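Local coordinates for large ribosomal subunit protein uL10 (Thermotoga maritima, PDB 1ZAV) that probably forms part of the ribosomal stalk, binding rRNA and L7/L12 dimers and playing a central role in the ribosome's dealings with GTP-bound translation factors, at residues T22-F27 / K122-E127; D92-V97 / A133-K138; K98-F103 / S112-G117. One frame throughout, in Å; residues are numbered along the deposited sequence.

Contact 1: residues T22-F27 / K122-E127; sequences TSLILF and KKFTAE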
ATOM      1  N   THR A  22       7.049 -16.839 -22.227  1.00 50.82           N
ATOM      2  CA  THR A  22       6.068 -15.767 -22.063  1.00 48.90           C
ATOM      3  C   THR A  22       5.988 -15.240 -20.638  1.00 48.00           C
ATOM      4  O   THR A  22       6.287 -15.961 -19.685  1.00 49.68           O
ATOM      5  CB  THR A  22       4.677 -16.252 -22.452  1.00 47.97           C
ATOM      6  OG1 THR A  22       4.413 -17.502 -21.795  1.00 47.49           O
ATOM      7  CG2 THR A  22       4.584 -16.427 -23.960  1.00 49.18           C
ATOM      8  N   SER A  23       5.579 -13.979 -20.500  1.00 45.13           N
ATOM      9  CA  SER A  23       5.442 -13.353 -19.192  1.00 42.77           C
ATOM     10  C   SER A  23       3.951 -13.219 -18.871  1.00 41.59           C
ATOM     11  O   SER A  23       3.566 -12.857 -17.762  1.00 41.35           O
ATOM     12  CB  SER A  23       6.116 -11.978 -19.182  1.00 43.71           C
ATOM     13  OG  SER A  23       5.434 -11.055 -20.016  1.00 43.16           O
ATOM     14  N   LEU A  24       3.126 -13.527 -19.861  1.00 39.36           N
ATOM     15  CA  LEU A  24       1.682 -13.473 -19.723  1.00 40.02           C
ATOM     16  C   LEU A  24       1.022 -14.417 -20.715  1.00 39.27           C
ATOM     17  O   LEU A  24       1.444 -14.530 -21.868  1.00 40.57           O
ATOM     18  CB  LEU A  24       1.154 -12.042 -19.971  1.00 36.85           C
ATOM     19  CG  LEU A  24      -0.364 -11.958 -20.211  1.00 37.26           C
ATOM     20  CD1 LEU A  24      -1.083 -12.276 -18.908  1.00 40.27           C
ATOM     21  CD2 LEU A  24      -0.777 -10.563 -20.692  1.00 36.47           C
ATOM     22  N   ILE A  25       0.003 -15.112 -20.230  1.00 38.77           N
ATOM     23  CA  ILE A  25      -0.815 -16.008 -21.024  1.00 39.20           C
ATOM     24  C   ILE A  25      -2.207 -15.745 -20.446  1.00 39.69           C
ATOM     25  O   ILE A  25      -2.467 -16.059 -19.287  1.00 40.14           O
ATOM     26  CB  ILE A  25      -0.456 -17.515 -20.821  1.00 40.48           C
ATOM     27  CG1 ILE A  25       0.968 -17.792 -21.312  1.00 42.89           C
ATOM     28  CG2 ILE A  25      -1.425 -18.388 -21.609  1.00 42.44           C
ATOM     29  CD1 ILE A  25       1.451 -19.238 -21.048  1.00 45.37           C
ATOM     30  N   LEU A  26      -3.076 -15.120 -21.230  1.00 39.16           N
ATOM     31  CA  LEU A  26      -4.432 -14.839 -20.781  1.00 39.90           C
ATOM     32  C   LEU A  26      -5.407 -15.504 -21.748  1.00 40.02           C
ATOM     33  O   LEU A  26      -5.300 -15.360 -22.971  1.00 42.32           O
ATOM     34  CB  LEU A  26      -4.665 -13.319 -20.689  1.00 39.64           C
ATOM     35  CG  LEU A  26      -6.050 -12.846 -20.226  1.00 37.92           C
ATOM     36  CD1 LEU A  26      -5.976 -11.435 -19.664  1.00 38.92           C
ATOM     37  CD2 LEU A  26      -7.018 -12.919 -21.389  1.00 40.58           C
ATOM     38  N   PHE A  27      -6.359 -16.248 -21.192  1.00 38.39           N
ATOM     39  CA  PHE A  27      -7.330 -16.969 -21.993  1.00 39.44           C
ATOM     40  C   PHE A  27      -8.624 -16.203 -22.108  1.00 41.41           C
ATOM     41  O   PHE A  27      -9.210 -15.828 -21.095  1.00 43.15           O
ATOM     42  CB  PHE A  27      -7.579 -18.325 -21.357  1.00 38.16           C
ATOM     43  CG  PHE A  27      -6.326 -19.132 -21.191  1.00 38.46           C
ATOM     44  CD1 PHE A  27      -5.833 -19.895 -22.247  1.00 40.91           C
ATOM     45  CD2 PHE A  27      -5.629 -19.116 -19.983  1.00 40.29           C
ATOM     46  CE1 PHE A  27      -4.653 -20.641 -22.104  1.00 37.98           C
ATOM     47  CE2 PHE A  27      -4.447 -19.858 -19.826  1.00 43.45           C
ATOM     48  CZ  PHE A  27      -3.964 -20.621 -20.893  1.00 40.00           C
ATOM     49  N   LYS A 122       2.489 -16.921 -12.420  1.00 51.74           N
ATOM     50  CA  LYS A 122       1.481 -17.013 -11.365  1.00 52.21           C
ATOM     51  C   LYS A 122       0.090 -17.099 -11.973  1.00 49.98           C
ATOM     52  O   LYS A 122      -0.261 -16.313 -12.844  1.00 48.28           O
ATOM     53  CB  LYS A 122       1.550 -15.789 -10.449  1.00 56.91           C
ATOM     54  CG  LYS A 122       2.877 -15.606  -9.728  1.00 61.58           C
ATOM     55  CD  LYS A 122       2.970 -14.229  -9.062  1.00 65.49           C
ATOM     56  CE  LYS A 122       1.853 -14.009  -8.046  1.00 67.49           C
ATOM     57  NZ  LYS A 122       1.960 -12.685  -7.364  1.00 71.27           N
ATOM     58  N   LYS A 123      -0.707 -18.051 -11.503  1.00 48.64           N
ATOM     59  CA  LYS A 123      -2.062 -18.222 -12.009  1.00 48.12           C
ATOM     60  C   LYS A 123      -2.975 -17.123 -11.463  1.00 47.07           C
ATOM     61  O   LYS A 123      -2.865 -16.749 -10.300  1.00 48.05           O
ATOM     62  CB  LYS A 123      -2.599 -19.593 -11.582  1.00 48.21           C
ATOM     63  CG  LYS A 123      -4.021 -19.883 -12.021  1.00 47.59           C
ATOM     64  CD  LYS A 123      -4.469 -21.261 -11.554  1.00 48.84           C
ATOM     65  CE  LYS A 123      -5.851 -21.590 -12.081  1.00 51.19           C
ATOM     66  NZ  LYS A 123      -6.299 -22.954 -11.687  1.00 50.86           N
ATOM     67  N   PHE A 124      -3.849 -16.584 -12.306  1.00 45.87           N
ATOM     68  CA  PHE A 124      -4.799 -15.572 -11.846  1.00 45.83           C
ATOM     69  C   PHE A 124      -6.167 -15.941 -12.400  1.00 46.15           C
ATOM     70  O   PHE A 124      -6.268 -16.540 -13.477  1.00 43.80           O
ATOM     71  CB  PHE A 124      -4.380 -14.150 -12.264  1.00 46.76           C
ATOM     72  CG  PHE A 124      -4.370 -13.906 -13.753  1.00 46.93           C
ATOM     73  CD1 PHE A 124      -5.528 -13.523 -14.422  1.00 44.89           C
ATOM     74  CD2 PHE A 124      -3.186 -14.017 -14.477  1.00 46.47           C
ATOM     75  CE1 PHE A 124      -5.510 -13.252 -15.787  1.00 45.97           C
ATOM     76  CE2 PHE A 124      -3.158 -13.749 -15.841  1.00 45.68           C
ATOM     77  CZ  PHE A 124      -4.324 -13.363 -16.498  1.00 44.70           C
ATOM     78  N   THR A 125      -7.219 -15.617 -11.649  1.00 44.55           N
ATOM     79  CA  THR A 125      -8.573 -15.947 -12.060  1.00 45.33           C
ATOM     80  C   THR A 125      -9.240 -14.814 -12.820  1.00 45.61           C
ATOM     81  O   THR A 125      -8.713 -13.705 -12.888  1.00 45.48           O
ATOM     82  CB  THR A 125      -9.453 -16.286 -10.843  1.00 47.13           C
ATOM     83  OG1 THR A 125      -9.503 -15.148  -9.977  1.00 47.26           O
ATOM     84  CG2 THR A 125      -8.874 -17.476 -10.081  1.00 49.41           C
ATOM     85  N   ALA A 126     -10.411 -15.109 -13.379  1.00 47.63           N
ATOM     86  CA  ALA A 126     -11.180 -14.133 -14.144  1.00 49.76           C
ATOM     87  C   ALA A 126     -11.432 -12.849 -13.354  1.00 51.11           C
ATOM     88  O   ALA A 126     -11.264 -11.747 -13.881  1.00 52.62           O
ATOM     89  CB  ALA A 126     -12.501 -14.749 -14.580  1.00 48.69           C
ATOM     90  N   GLU A 127     -11.823 -12.997 -12.091  1.00 53.37           N
ATOM     91  CA  GLU A 127     -12.103 -11.850 -11.233  1.00 55.72           C
ATOM     92  C   GLU A 127     -10.864 -10.989 -11.024  1.00 55.39           C
ATOM     93  O   GLU A 127     -10.968  -9.779 -10.826  1.00 55.80           O
ATOM     94  CB  GLU A 127     -12.623 -12.308  -9.865  1.00 58.58           C
ATOM     95  CG  GLU A 127     -13.864 -13.182  -9.913  1.00 64.40           C
ATOM     96  CD  GLU A 127     -13.568 -14.607 -10.352  1.00 67.59           C
ATOM     97  OE1 GLU A 127     -14.512 -15.427 -10.397  1.00 70.30           O
ATOM     98  OE2 GLU A 127     -12.393 -14.913 -10.649  1.00 70.93           O
TER
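Strand 24-27, carrying Leu-24 and Leu-26, and strand 122-125, carrying Phe-124, run in nearly the same direction, their axes 27° apart and 9.1 Å from each other at closest approach. That is the spacing of next-but-one strands, and strand 114-119 fills the gap between them. Phe-124 does the bridging. Its CG is tucked between the backbone N and the carbonyl carbon (chi1 65°), which lays the ring across the intervening strand: Phe-124 CE1 comes within 3.4 Å of Gly-116 C. The two leucines then meet the far edge of the ring, close to its plane. Leu-24 CD1 lies 4.0 Å from Phe-124 CE2, while Leu-26 presents both CG and CD1 to Phe-124 CZ, the CD1 at 4.1 Å. Each leucine crosses the phenylalanine at about a right angle, so methyls meet ring carbons at one end rather than lying alongside it. The residues that touch are all buried, and helix 94-106 supplies Val-97 as a further neighbour of both leucines. A side chain reaching over the middle strand to side chains of the next-but-one strand, beneath a packed helix, is characteristic of an antiparallel sheet in an alpha+beta domain, here the five-stranded sheet of uL10.

Contact 2: residues D92-V97 / A133-K138; sequences DPVEAV and AKLPSK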
ATOM      1  N   ASP A  92       6.838  -5.338 -20.573  1.00 46.49           N
ATOM      2  CA  ASP A  92       6.080  -5.609 -19.348  1.00 45.92           C
ATOM      3  C   ASP A  92       4.671  -6.013 -19.781  1.00 43.64           C
ATOM      4  O   ASP A  92       4.028  -5.308 -20.550  1.00 44.09           O
ATOM      5  CB  ASP A  92       6.050  -4.377 -18.438  1.00 45.88           C
ATOM      6  CG  ASP A  92       5.408  -4.676 -17.094  1.00 46.52           C
ATOM      7  OD1 ASP A  92       4.166  -4.643 -17.023  1.00 45.10           O
ATOM      8  OD2 ASP A  92       6.147  -4.972 -16.125  1.00 43.59           O
ATOM      9  N   PRO A  93       4.176  -7.160 -19.284  1.00 42.90           N
ATOM     10  CA  PRO A  93       2.853  -7.703 -19.612  1.00 43.15           C
ATOM     11  C   PRO A  93       1.580  -7.001 -19.135  1.00 42.28           C
ATOM     12  O   PRO A  93       0.513  -7.165 -19.737  1.00 39.20           O
ATOM     13  CB  PRO A  93       2.948  -9.138 -19.091  1.00 42.95           C
ATOM     14  CG  PRO A  93       3.778  -8.979 -17.858  1.00 43.18           C
ATOM     15  CD  PRO A  93       4.877  -8.035 -18.322  1.00 42.63           C
ATOM     16  N   VAL A  94       1.678  -6.221 -18.066  1.00 43.12           N
ATOM     17  CA  VAL A  94       0.496  -5.562 -17.520  1.00 41.61           C
ATOM     18  C   VAL A  94      -0.322  -4.745 -18.511  1.00 42.87           C
ATOM     19  O   VAL A  94      -1.550  -4.828 -18.513  1.00 43.13           O
ATOM     20  CB  VAL A  94       0.873  -4.686 -16.306  1.00 43.15           C
ATOM     21  CG1 VAL A  94      -0.335  -3.865 -15.844  1.00 41.37           C
ATOM     22  CG2 VAL A  94       1.351  -5.589 -15.165  1.00 41.74           C
ATOM     23  N   GLU A  95       0.346  -3.977 -19.367  1.00 41.07           N
ATOM     24  CA  GLU A  95      -0.364  -3.152 -20.338  1.00 40.88           C
ATOM     25  C   GLU A  95      -1.248  -3.945 -21.320  1.00 40.14           C
ATOM     26  O   GLU A  95      -2.250  -3.432 -21.809  1.00 36.93           O
ATOM     27  CB  GLU A  95       0.636  -2.297 -21.122  1.00 42.99           C
ATOM     28  CG  GLU A  95       0.001  -1.475 -22.236  1.00 47.62           C
ATOM     29  CD  GLU A  95      -0.916  -0.383 -21.711  1.00 50.28           C
ATOM     30  OE1 GLU A  95      -1.663   0.208 -22.522  1.00 52.01           O
ATOM     31  OE2 GLU A  95      -0.883  -0.111 -20.491  1.00 49.79           O
ATOM     32  N   ALA A  96      -0.877  -5.186 -21.622  1.00 38.45           N
ATOM     33  CA  ALA A  96      -1.673  -5.992 -22.546  1.00 36.83           C
ATOM     34  C   ALA A  96      -2.992  -6.391 -21.891  1.00 37.61           C
ATOM     35  O   ALA A  96      -4.028  -6.471 -22.553  1.00 36.18           O
ATOM     36  CB  ALA A  96      -0.898  -7.246 -22.978  1.00 39.56           C
ATOM     37  N   VAL A  97      -2.955  -6.659 -20.593  1.00 39.15           N
ATOM     38  CA  VAL A  97      -4.183  -7.023 -19.895  1.00 40.90           C
ATOM     39  C   VAL A  97      -5.136  -5.816 -19.956  1.00 40.90           C
ATOM     40  O   VAL A  97      -6.317  -5.955 -20.279  1.00 40.94           O
ATOM     41  CB  VAL A  97      -3.903  -7.409 -18.435  1.00 41.62           C
ATOM     42  CG1 VAL A  97      -5.210  -7.835 -17.750  1.00 38.51           C
ATOM     43  CG2 VAL A  97      -2.872  -8.558 -18.383  1.00 38.88           C
ATOM     44  N   ALA A 133      -5.832  -5.041 -14.747  1.00 46.15           N
ATOM     45  CA  ALA A 133      -6.221  -3.990 -15.684  1.00 45.94           C
ATOM     46  C   ALA A 133      -6.216  -2.597 -15.089  1.00 48.35           C
ATOM     47  O   ALA A 133      -5.930  -1.615 -15.786  1.00 47.03           O
ATOM     48  CB  ALA A 133      -7.593  -4.295 -16.257  1.00 44.97           C
ATOM     49  N   LYS A 134      -6.522  -2.507 -13.799  1.00 49.36           N
ATOM     50  CA  LYS A 134      -6.584  -1.214 -13.133  1.00 51.15           C
ATOM     51  C   LYS A 134      -5.302  -0.802 -12.412  1.00 49.72           C
ATOM     52  O   LYS A 134      -5.287   0.211 -11.719  1.00 48.94           O
ATOM     53  CB  LYS A 134      -7.754  -1.199 -12.144  1.00 52.62           C
ATOM     54  CG  LYS A 134      -8.226   0.201 -11.759  1.00 58.72           C
ATOM     55  CD  LYS A 134      -8.832   0.938 -12.952  1.00 62.30           C
ATOM     56  CE  LYS A 134      -9.409   2.295 -12.545  1.00 64.33           C
ATOM     57  NZ  LYS A 134     -10.219   2.925 -13.639  1.00 66.44           N
ATOM     58  N   LEU A 135      -4.231  -1.580 -12.556  1.00 48.24           N
ATOM     59  CA  LEU A 135      -2.984  -1.220 -11.899  1.00 49.44           C
ATOM     60  C   LEU A 135      -2.518   0.121 -12.448  1.00 50.99           C
ATOM     61  O   LEU A 135      -2.688   0.407 -13.634  1.00 49.46           O
ATOM     62  CB  LEU A 135      -1.898  -2.269 -12.160  1.00 50.30           C
ATOM     63  CG  LEU A 135      -2.124  -3.669 -11.589  1.00 50.28           C
ATOM     64  CD1 LEU A 135      -0.993  -4.582 -12.037  1.00 51.49           C
ATOM     65  CD2 LEU A 135      -2.198  -3.603 -10.071  1.00 51.35           C
ATOM     66  N   PRO A 136      -1.943   0.973 -11.587  1.00 51.88           N
ATOM     67  CA  PRO A 136      -1.456   2.283 -12.031  1.00 52.23           C
ATOM     68  C   PRO A 136      -0.138   2.121 -12.786  1.00 51.64           C
ATOM     69  O   PRO A 136       0.465   1.049 -12.760  1.00 50.96           O
ATOM     70  CB  PRO A 136      -1.291   3.049 -10.722  1.00 54.21           C
ATOM     71  CG  PRO A 136      -0.894   1.970  -9.760  1.00 54.29           C
ATOM     72  CD  PRO A 136      -1.817   0.828 -10.125  1.00 53.46           C
ATOM     73  N   SER A 137       0.309   3.176 -13.455  1.00 51.43           N
ATOM     74  CA  SER A 137       1.562   3.105 -14.207  1.00 53.58           C
ATOM     75  C   SER A 137       2.739   2.886 -13.268  1.00 53.16           C
ATOM     76  O   SER A 137       2.667   3.199 -12.082  1.00 52.51           O
ATOM     77  CB  SER A 137       1.793   4.393 -15.000  1.00 53.85           C
ATOM     78  OG  SER A 137       2.076   5.477 -14.133  1.00 55.87           O
ATOM     79  N   LYS A 138       3.828   2.350 -13.809  1.00 54.09           N
ATOM     80  CA  LYS A 138       5.020   2.093 -13.018  1.00 53.86           C
ATOM     81  C   LYS A 138       5.474   3.381 -12.331  1.00 54.48           C
ATOM     82  O   LYS A 138       5.906   3.363 -11.175  1.00 50.39           O
ATOM     83  CB  LYS A 138       6.138   1.550 -13.911  1.00 54.33           C
ATOM     84  CG  LYS A 138       7.297   0.977 -13.132  1.00 55.47           C
ATOM     85  CD  LYS A 138       8.191   0.117 -13.999  1.00 56.35           C
ATOM     86  CE  LYS A 138       9.157  -0.674 -13.130  1.00 58.12           C
ATOM     87  NZ  LYS A 138       9.921  -1.693 -13.895  1.00 58.38           N
TER
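Asp-92 OD1 accepts the backbone N-H of Val-94, the residue whose methyls meet Leu-135 across the contact. This capping bond, 3.1 Å from Val-94 N to Asp-92 OD1, is bent to 147° at the hydrogen and reaches the oxygen from above the carboxylate plane. It secures the start of helix 94-106. Val-94 then offers both branches to one methyl: Leu-135 CD1 sits 3.9 Å from Val-94 CG1 and 4.0 Å from Val-94 CG2, the side chains crossing at about a right angle. One turn on, Val-97 CG1 rests 4.1 Å from Ala-133 N, against the last turn of helix 126-133. Beyond Leu-135, Ser-137, the N-cap of helix 138-176, caps a backbone N of that helix with its side chain, and its own N-H goes to Glu-140 OE1. Residues from Lys-138 onward belong to the region that binds L7/L12 dimers. Another protein chain is met both by hydrogen bonds, from its backbone to Asp-92 OD2 and Lys-138 NZ, and by apolar packing on Val-94, Leu-135 and Lys-138. The chemistry implies that the two segments touch through van der Waals contact, with the hydrogen bond from Lys-98 NZ to Ala-133 O as the polar tie beside it.

Contact 3: residues K98-F103 / S112-G117; sequences KIIYNF and SRLKGG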
ATOM      1  N   LYS A  98      -4.609  -4.630 -19.674  1.00 44.28           N
ATOM      2  CA  LYS A  98      -5.416  -3.406 -19.717  1.00 44.50           C
ATOM      3  C   LYS A  98      -6.028  -3.189 -21.092  1.00 45.18           C
ATOM      4  O   LYS A  98      -7.193  -2.796 -21.216  1.00 45.07           O
ATOM      5  CB  LYS A  98      -4.563  -2.186 -19.363  1.00 47.91           C
ATOM      6  CG  LYS A  98      -5.361  -0.880 -19.317  1.00 51.29           C
ATOM      7  CD  LYS A  98      -4.458   0.344 -19.347  1.00 55.92           C
ATOM      8  CE  LYS A  98      -3.340   0.255 -18.314  1.00 59.57           C
ATOM      9  NZ  LYS A  98      -3.848   0.181 -16.913  1.00 62.95           N
ATOM     10  N   ILE A  99      -5.229  -3.425 -22.131  1.00 45.40           N
ATOM     11  CA  ILE A  99      -5.696  -3.254 -23.497  1.00 43.86           C
ATOM     12  C   ILE A  99      -6.880  -4.159 -23.842  1.00 43.63           C
ATOM     13  O   ILE A  99      -7.872  -3.700 -24.407  1.00 39.27           O
ATOM     14  CB  ILE A  99      -4.537  -3.492 -24.527  1.00 44.00           C
ATOM     15  CG1 ILE A  99      -3.506  -2.365 -24.410  1.00 45.52           C
ATOM     16  CG2 ILE A  99      -5.087  -3.539 -25.958  1.00 40.89           C
ATOM     17  CD1 ILE A  99      -2.246  -2.572 -25.237  1.00 41.99           C
ATOM     18  N   ILE A 100      -6.797  -5.444 -23.504  1.00 40.48           N
ATOM     19  CA  ILE A 100      -7.891  -6.334 -23.849  1.00 39.53           C
ATOM     20  C   ILE A 100      -9.086  -6.133 -22.923  1.00 38.84           C
ATOM     21  O   ILE A 100     -10.231  -6.369 -23.310  1.00 39.67           O
ATOM     22  CB  ILE A 100      -7.448  -7.818 -23.824  1.00 37.81           C
ATOM     23  CG1 ILE A 100      -8.501  -8.681 -24.529  1.00 37.97           C
ATOM     24  CG2 ILE A 100      -7.241  -8.271 -22.395  1.00 37.98           C
ATOM     25  CD1 ILE A 100      -8.105 -10.143 -24.672  1.00 40.84           C
ATOM     26  N   TYR A 101      -8.819  -5.694 -21.701  1.00 40.32           N
ATOM     27  CA  TYR A 101      -9.891  -5.434 -20.740  1.00 43.41           C
ATOM     28  C   TYR A 101     -10.742  -4.268 -21.272  1.00 43.83           C
ATOM     29  O   TYR A 101     -11.966  -4.354 -21.336  1.00 42.95           O
ATOM     30  CB  TYR A 101      -9.307  -5.050 -19.377  1.00 46.84           C
ATOM     31  CG  TYR A 101     -10.353  -4.779 -18.309  1.00 51.61           C
ATOM     32  CD1 TYR A 101     -11.010  -5.829 -17.666  1.00 53.75           C
ATOM     33  CD2 TYR A 101     -10.690  -3.470 -17.950  1.00 53.62           C
ATOM     34  CE1 TYR A 101     -11.980  -5.582 -16.685  1.00 57.51           C
ATOM     35  CE2 TYR A 101     -11.659  -3.212 -16.975  1.00 56.54           C
ATOM     36  CZ  TYR A 101     -12.298  -4.274 -16.347  1.00 57.59           C
ATOM     37  OH  TYR A 101     -13.250  -4.025 -15.383  1.00 60.86           O
ATOM     38  N   ASN A 102     -10.079  -3.188 -21.669  1.00 45.35           N
ATOM     39  CA  ASN A 102     -10.778  -2.015 -22.195  1.00 47.07           C
ATOM     40  C   ASN A 102     -11.385  -2.255 -23.579  1.00 47.75           C
ATOM     41  O   ASN A 102     -12.303  -1.543 -23.993  1.00 46.86           O
ATOM     42  CB  ASN A 102      -9.824  -0.817 -22.233  1.00 47.50           C
ATOM     43  CG  ASN A 102      -9.456  -0.316 -20.842  1.00 47.98           C
ATOM     44  OD1 ASN A 102      -8.423   0.328 -20.653  1.00 48.55           O
ATOM     45  ND2 ASN A 102     -10.309  -0.608 -19.860  1.00 48.32           N
ATOM     46  N   PHE A 103     -10.880  -3.256 -24.300  1.00 46.17           N
ATOM     47  CA  PHE A 103     -11.413  -3.558 -25.620  1.00 45.73           C
ATOM     48  C   PHE A 103     -12.769  -4.231 -25.453  1.00 46.73           C
ATOM     49  O   PHE A 103     -13.738  -3.870 -26.129  1.00 46.36           O
ATOM     50  CB  PHE A 103     -10.471  -4.491 -26.394  1.00 45.03           C
ATOM     51  CG  PHE A 103     -10.962  -4.841 -27.773  1.00 44.83           C
ATOM     52  CD1 PHE A 103     -10.795  -3.955 -28.833  1.00 44.91           C
ATOM     53  CD2 PHE A 103     -11.599  -6.053 -28.009  1.00 43.76           C
ATOM     54  CE1 PHE A 103     -11.257  -4.271 -30.105  1.00 47.04           C
ATOM     55  CE2 PHE A 103     -12.069  -6.381 -29.271  1.00 45.57           C
ATOM     56  CZ  PHE A 103     -11.896  -5.488 -30.328  1.00 47.02           C
ATOM     57  N   SER A 112     -16.516 -11.418 -18.039  1.00 52.96           N
ATOM     58  CA  SER A 112     -16.197 -12.744 -17.520  1.00 52.28           C
ATOM     59  C   SER A 112     -15.675 -13.609 -18.671  1.00 51.44           C
ATOM     60  O   SER A 112     -15.172 -14.724 -18.457  1.00 46.99           O
ATOM     61  CB  SER A 112     -17.428 -13.392 -16.878  1.00 53.68           C
ATOM     62  OG  SER A 112     -18.439 -13.647 -17.830  1.00 57.42           O
ATOM     63  N   ARG A 113     -15.796 -13.081 -19.889  1.00 49.57           N
ATOM     64  CA  ARG A 113     -15.312 -13.771 -21.080  1.00 50.22           C
ATOM     65  C   ARG A 113     -13.776 -13.735 -21.029  1.00 48.77           C
ATOM     66  O   ARG A 113     -13.093 -14.382 -21.825  1.00 46.09           O
ATOM     67  CB  ARG A 113     -15.841 -13.084 -22.347  1.00 52.41           C
ATOM     68  CG  ARG A 113     -17.362 -13.206 -22.550  1.00 55.42           C
ATOM     69  CD  ARG A 113     -17.887 -12.153 -23.543  1.00 59.35           C
ATOM     70  NE  ARG A 113     -18.314 -12.699 -24.837  1.00 63.53           N
ATOM     71  CZ  ARG A 113     -17.562 -13.469 -25.616  1.00 65.29           C
ATOM     72  NH1 ARG A 113     -18.026 -13.916 -26.777  1.00 65.16           N
ATOM     73  NH2 ARG A 113     -16.347 -13.804 -25.226  1.00 68.82           N
ATOM     74  N   LEU A 114     -13.250 -12.947 -20.093  1.00 46.51           N
ATOM     75  CA  LEU A 114     -11.816 -12.851 -19.869  1.00 45.92           C
ATOM     76  C   LEU A 114     -11.594 -13.795 -18.692  1.00 45.98           C
ATOM     77  O   LEU A 114     -11.565 -13.396 -17.529  1.00 46.64           O
ATOM     78  CB  LEU A 114     -11.406 -11.420 -19.517  1.00 47.38           C
ATOM     79  CG  LEU A 114     -11.704 -10.366 -20.588  1.00 47.34           C
ATOM     80  CD1 LEU A 114     -11.129  -9.029 -20.165  1.00 49.37           C
ATOM     81  CD2 LEU A 114     -11.111 -10.797 -21.920  1.00 46.36           C
ATOM     82  N   LYS A 115     -11.427 -15.062 -19.041  1.00 46.40           N
ATOM     83  CA  LYS A 115     -11.289 -16.178 -18.108  1.00 45.08           C
ATOM     84  C   LYS A 115     -10.158 -16.287 -17.090  1.00 43.91           C
ATOM     85  O   LYS A 115     -10.307 -16.995 -16.090  1.00 43.15           O
ATOM     86  CB  LYS A 115     -11.360 -17.463 -18.925  1.00 43.44           C
ATOM     87  CG  LYS A 115     -12.646 -17.566 -19.709  1.00 45.57           C
ATOM     88  CD  LYS A 115     -12.842 -18.919 -20.357  1.00 47.03           C
ATOM     89  CE  LYS A 115     -12.003 -19.091 -21.607  1.00 46.27           C
ATOM     90  NZ  LYS A 115     -12.422 -20.325 -22.333  1.00 48.63           N
ATOM     91  N   GLY A 116      -9.041 -15.606 -17.323  1.00 42.52           N
ATOM     92  CA  GLY A 116      -7.916 -15.693 -16.403  1.00 40.56           C
ATOM     93  C   GLY A 116      -6.664 -16.148 -17.136  1.00 42.24           C
ATOM     94  O   GLY A 116      -6.616 -16.088 -18.365  1.00 40.70           O
ATOM     95  N   GLY A 117      -5.654 -16.604 -16.399  1.00 43.38           N
ATOM     96  CA  GLY A 117      -4.430 -17.053 -17.043  1.00 42.58           C
ATOM     97  C   GLY A 117      -3.239 -17.094 -16.107  1.00 42.60           C
ATOM     98  O   GLY A 117      -3.385 -17.368 -14.919  1.00 42.82           O
TER
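A helix laid against a sheet is the element here: helix 94-106 packs on strand 114-119, and Leu-114 makes the whole connection with Ile-100 and Tyr-101. The CA atoms of Tyr-101 and Leu-114 stand 7.7 Å apart, near enough for a single leucine to span the gap. Leu-114 carries CG anti to its carbonyl carbon (chi1 -61°), directing the fork of the side chain at the helix, and the two branches then serve different residues. CD1 goes to the tyrosine: Leu-114 CD1 is 3.8 Å from Tyr-101 CA and 4.1 Å from Tyr-101 CD1, so it nestles where the side chain leaves the helix backbone. CD2 goes to the isoleucine, with Leu-114 CD2 lying 4.1 Å from Ile-100 CD1. Ile-100 reaches it by an extended chain and slides past the leucine in the opposite direction, whereas Tyr-101 crosses it at about a right angle. The tyrosine ring continues onto Val-129, Glu-130 and Ala-133 of helix 126-133, and Leu-114 touches Val-129 as well, joining a second helix to the cluster. Just before the leucine, Arg-113 forms a salt bridge with Asp-29. Further along, Gly-116 and Gly-117 have positive phi angles, which residues lacking a CB adopt readily. Because every touching atom across the pair is carbon, the join depends on shape and exclusion of water; the charge of Arg-113 is paired with Asp-29 beside the apolar cluster, not within it.

In the fold
All three contacts are largely buried and apolar, and they meet one another. Contacts 2 and 3 both draw on helix 94-106, one at its start and one further along, and Lys-98 NZ of the helix makes a probable hydrogen bond to Ala-133 O, 3.0 Å away, linking them. Contacts 1 and 3 share the sheet: Gly-116 O probably accepts from Phe-27 N and Gly-117 O from Phe-124 N, both at 2.8 Å. Contact 1 also touches contact 2, where Leu-24 packs on Pro-93, Ala-96 and Val-97. Contacts 1 and 3 are domain core, and no other chain of the assembly touches contact 3, whereas one packs on contact 2, which leads to the long C-terminal helix.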